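Local coordinates for geranyl diphosphate synthase small subunit (Antirrhinum majus, PDB 3QKC), which probably serves as the small, regulatory partner of a heteromeric prenyltransferase that joins two five-carbon diphosphates into geranyl diphosphate, the precursor of monoterpenes, at residues S32-E35 / P36-H39; L109-G112 / D113-P117. All blocks are in the same frame, centred on the assembly; numbering follows the deposited sequence.

Interaction 1: residues S32-E35 / P36-H39; sequences SVFE and PMHH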
loop_
_atom_site.group_PDB
_atom_site.type_symbol
_atom_site.label_atom_id
_atom_site.label_comp_id
_atom_site.label_asym_id
_atom_site.label_seq_id
_atom_site.Cartn_x
_atom_site.Cartn_y
_atom_site.Cartn_z
ATOM N N SER A 32 5.826 -10.107 -16.551
ATOM C CA SER A 32 5.223 -9.031 -15.780
ATOM C C SER A 32 4.996 -9.615 -14.386
ATOM O O SER A 32 5.048 -10.845 -14.202
ATOM C CB SER A 32 3.917 -8.557 -16.417
ATOM O OG SER A 32 3.901 -7.150 -16.609
ATOM N N VAL A 33 4.769 -8.744 -13.404
ATOM C CA VAL A 33 4.511 -9.176 -12.054
ATOM C C VAL A 33 3.300 -10.083 -11.979
ATOM O O VAL A 33 3.045 -10.672 -10.934
ATOM C CB VAL A 33 4.178 -8.000 -11.114
ATOM C CG1 VAL A 33 4.690 -8.309 -9.712
ATOM C CG2 VAL A 33 4.714 -6.699 -11.634
ATOM N N PHE A 34 2.548 -10.210 -13.073
ATOM C CA PHE A 34 1.254 -10.865 -12.959
ATOM C C PHE A 34 1.309 -12.341 -12.631
ATOM O O PHE A 34 0.514 -12.816 -11.814
ATOM C CB PHE A 34 0.291 -10.495 -14.085
ATOM C CG PHE A 34 -0.393 -9.189 -13.847
ATOM C CD1 PHE A 34 -0.084 -8.074 -14.611
ATOM C CD2 PHE A 34 -1.296 -9.058 -12.810
ATOM C CE1 PHE A 34 -0.686 -6.853 -14.363
ATOM C CE2 PHE A 34 -1.918 -7.835 -12.548
ATOM C CZ PHE A 34 -1.617 -6.737 -13.318
ATOM N N GLU A 35 2.292 -13.036 -13.190
ATOM C CA GLU A 35 2.510 -14.447 -12.878
ATOM C C GLU A 35 2.756 -14.687 -11.379
ATOM O O GLU A 35 1.977 -15.403 -10.762
ATOM C CB GLU A 35 3.637 -15.052 -13.718
ATOM C CG GLU A 35 3.898 -16.510 -13.365
ATOM C CD GLU A 35 5.153 -17.075 -14.008
ATOM O OE1 GLU A 35 6.039 -16.297 -14.416
ATOM O OE2 GLU A 35 5.251 -18.312 -14.119
ATOM N N PRO A 36 3.830 -14.110 -10.787
ATOM C CA PRO A 36 3.939 -14.345 -9.319
ATOM C C PRO A 36 2.778 -13.753 -8.506
ATOM O O PRO A 36 2.412 -14.309 -7.468
ATOM C CB PRO A 36 5.279 -13.696 -8.940
ATOM C CG PRO A 36 5.586 -12.747 -10.054
ATOM C CD PRO A 36 5.010 -13.398 -11.304
ATOM N N MET A 37 2.182 -12.656 -8.978
ATOM C CA MET A 37 0.990 -12.100 -8.293
ATOM C C MET A 37 -0.215 -13.037 -8.314
ATOM O O MET A 37 -0.867 -13.235 -7.292
ATOM C CB MET A 37 0.603 -10.713 -8.828
ATOM C CG MET A 37 -0.534 -10.050 -8.036
ATOM S SD MET A 37 -0.900 -8.329 -8.479
ATOM C CE MET A 37 0.738 -7.783 -9.011
ATOM N N HIS A 38 -0.530 -13.599 -9.476
ATOM C CA HIS A 38 -1.618 -14.557 -9.577
ATOM C C HIS A 38 -1.320 -15.809 -8.750
ATOM O O HIS A 38 -2.160 -16.269 -7.968
ATOM C CB HIS A 38 -1.870 -14.931 -11.035
ATOM C CG HIS A 38 -3.075 -15.790 -11.233
ATOM N ND1 HIS A 38 -4.298 -15.273 -11.599
ATOM C CD2 HIS A 38 -3.253 -17.124 -11.096
ATOM C CE1 HIS A 38 -5.176 -16.257 -11.697
ATOM N NE2 HIS A 38 -4.568 -17.388 -11.395
ATOM N N HIS A 39 -0.122 -16.352 -8.901
ATOM C CA HIS A 39 0.227 -17.545 -8.160
ATOM C C HIS A 39 0.126 -17.388 -6.625
ATOM O O HIS A 39 -0.545 -18.173 -5.966
ATOM C CB HIS A 39 1.600 -18.065 -8.560
ATOM C CG HIS A 39 1.960 -19.348 -7.881
ATOM N ND1 HIS A 39 2.851 -19.412 -6.830
ATOM C CD2 HIS A 39 1.523 -20.615 -8.083
ATOM C CE1 HIS A 39 2.953 -20.665 -6.420
ATOM N NE2 HIS A 39 2.155 -21.413 -7.160
#

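Interaction 2: residues L109-G112 / D113-P117; sequences LLTG and DGIIP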
loop_
_atom_site.group_PDB
_atom_site.type_symbol
_atom_site.label_atom_id
_atom_site.label_comp_id
_atom_site.label_asym_id
_atom_site.label_seq_id
_atom_site.Cartn_x
_atom_site.Cartn_y
_atom_site.Cartn_z
ATOM N N LEU A 109 9.649 -10.716 -2.971
ATOM C CA LEU A 109 9.742 -9.391 -2.318
ATOM C C LEU A 109 8.947 -8.332 -3.088
ATOM O O LEU A 109 8.127 -7.632 -2.531
ATOM C CB LEU A 109 11.198 -8.948 -2.162
ATOM C CG LEU A 109 11.497 -7.502 -1.723
ATOM C CD1 LEU A 109 11.053 -7.235 -0.272
ATOM C CD2 LEU A 109 12.974 -7.221 -1.874
ATOM N N LEU A 110 9.190 -8.239 -4.384
ATOM C CA LEU A 110 8.517 -7.239 -5.183
ATOM C C LEU A 110 7.042 -7.563 -5.417
ATOM O O LEU A 110 6.212 -6.647 -5.473
ATOM C CB LEU A 110 9.287 -6.999 -6.488
ATOM C CG LEU A 110 9.423 -8.066 -7.558
ATOM C CD1 LEU A 110 8.208 -8.027 -8.472
ATOM C CD2 LEU A 110 10.692 -7.815 -8.346
ATOM N N THR A 111 6.706 -8.849 -5.531
ATOM C CA THR A 111 5.301 -9.219 -5.708
ATOM C C THR A 111 4.488 -8.829 -4.483
ATOM O O THR A 111 3.335 -8.400 -4.613
ATOM C CB THR A 111 5.089 -10.735 -5.959
ATOM O OG1 THR A 111 5.879 -11.159 -7.065
ATOM C CG2 THR A 111 3.630 -11.000 -6.283
ATOM N N GLY A 112 5.074 -9.009 -3.298
ATOM C CA GLY A 112 4.417 -8.581 -2.059
ATOM C C GLY A 112 4.211 -7.080 -2.106
ATOM O O GLY A 112 3.150 -6.585 -1.743
ATOM N N ASP A 113 5.236 -6.358 -2.571
ATOM C CA ASP A 113 5.144 -4.908 -2.718
ATOM C C ASP A 113 4.093 -4.445 -3.692
ATOM O O ASP A 113 3.443 -3.408 -3.456
ATOM C CB ASP A 113 6.508 -4.322 -3.051
ATOM C CG ASP A 113 7.415 -4.331 -1.858
ATOM O OD1 ASP A 113 6.953 -4.782 -0.776
ATOM O OD2 ASP A 113 8.564 -3.886 -1.987
ATOM N N GLY A 114 3.892 -5.216 -4.773
ATOM C CA GLY A 114 2.831 -4.877 -5.713
ATOM C C GLY A 114 1.435 -5.220 -5.229
ATOM O O GLY A 114 0.483 -4.517 -5.539
ATOM N N ILE A 115 1.302 -6.321 -4.492
ATOM C CA ILE A 115 0.011 -6.756 -3.951
ATOM C C ILE A 115 -0.591 -5.768 -2.927
ATOM O O ILE A 115 -1.809 -5.567 -2.890
ATOM C CB ILE A 115 0.098 -8.173 -3.369
ATOM C CG1 ILE A 115 -0.048 -9.260 -4.476
ATOM C CG2 ILE A 115 -0.948 -8.407 -2.336
ATOM C CD1 ILE A 115 0.559 -10.586 -4.048
ATOM N N ILE A 116 0.251 -5.152 -2.098
ATOM C CA ILE A 116 -0.271 -4.185 -1.124
ATOM C C ILE A 116 -1.142 -3.073 -1.718
ATOM O O ILE A 116 -2.276 -2.948 -1.302
ATOM C CB ILE A 116 0.796 -3.633 -0.167
ATOM C CG1 ILE A 116 1.302 -4.767 0.731
ATOM C CG2 ILE A 116 0.184 -2.525 0.728
ATOM C CD1 ILE A 116 2.639 -4.495 1.425
ATOM N N PRO A 117 -0.634 -2.274 -2.678
ATOM C CA PRO A 117 -1.465 -1.200 -3.233
ATOM C C PRO A 117 -2.569 -1.682 -4.205
ATOM O O PRO A 117 -3.608 -1.014 -4.370
ATOM C CB PRO A 117 -0.452 -0.337 -3.999
ATOM C CG PRO A 117 0.653 -1.291 -4.375
ATOM C CD PRO A 117 0.755 -2.185 -3.164
#

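Interaction 1: residues S32-E35 / P36-H39
The ring of F34 meets the sulfur of M37 obliquely, SD standing 5.1 Å from the F34 ring centroid and 51° off the ring normal: a Met-aromatic contact within one helical turn. The nearest ring atom to SD of M37 is CE2 of F34, at 4.2 Å. H38 turns its imidazole outward from this turn, where it meets the ring of F42 with the planes at about 45° and hydrogen-bonds I25 O through ND1. M37 runs extended through chi2 and then bends (chi3 -30°), which carries its CE back to within 4.0 Å of V33 CB. Beneath the side chains the backbone bonds run from i to i+4, with M37 N bonding V33 O at 2.9 Å and H38 N bonding F34 O at 2.7 Å. P36 brings no N-H to this turn, lays its CG 3.4 Å from V33 O and packs its ring on I107 and T111. A glycine here would probably open a gap against those two residues and let the turn flex more easily. Helix 34-43 thus rests P36 and M37 on helix 105-126, while S150 of the second subunit packs on F34 and E155 of that subunit hydrogen-bonds S32 OG and V33 N.

Interaction 2: residues L109-G112 / D113-P117
T111 and I115, one turn apart on the same helix, touch through their methyl ends: CG2 of T111 lies 3.8 Å from CD1 of I115, the two side chains slanting across each other. The CD1 methyl of I115 also comes down on the backbone, 3.6 Å from T111 O. That carbonyl accepts I115 N at 2.9 Å, so its oxygen is bonded on the helix and covered by the isoleucine. T111 can offer its methyl here because chi1 of -55° sets OG1 beside its own backbone N, where the hydroxyl is hydrogen-bonded to I107 O in the preceding turn.

On the dimer-facing side, D113 folds its carboxylate back over the previous turn, with CG 3.4 Å from L109 O. The same carbonyl takes D113 N at 3.2 Å and is held again by NE2 of H84, so two donors grip it. OD1 of D113 lies close to OD1 of D113 in the second subunit, like charges brought together, with H84 of that subunit also near, which may ease the strain between them. Further along, I116 N bonds G112 O at 3.3 Å, and I116 CG1 lies 3.6 Å from that same G112 O. P117 has no N-H to continue the series, and the helix kinks there.

This whole stretch of helix 105-126 is buried. Helix 68-85 packs on it through L76 and A80, which meet I115, and helix 34-43 through P36, M37 and T41, while across the dimer interface L109 packs on L109, and P117 on M148, of the second subunit.

The centres of interactions 1 and 2 are about 10 Å apart; the first spans the loop into helix 34-43 and the second lies within helix 105-126, and the two pack directly against each other. P36 CB presses to 3.2 Å from T111 OG1, and T111 CG2 reaches M37 N at 3.5 Å, so the threonine sits against the V33-M37 turn. M37 CG meets I115 CG1 at 3.7 Å, which places the methionine between F34 of its own helix and the isoleucine of the other. V33 CG1 extends the seam to L110 CD1. Both contacts also reach the second subunit, where V154 packs on V33, L110 and D113; the pair therefore joins helix packing within the chain to the dimer interface.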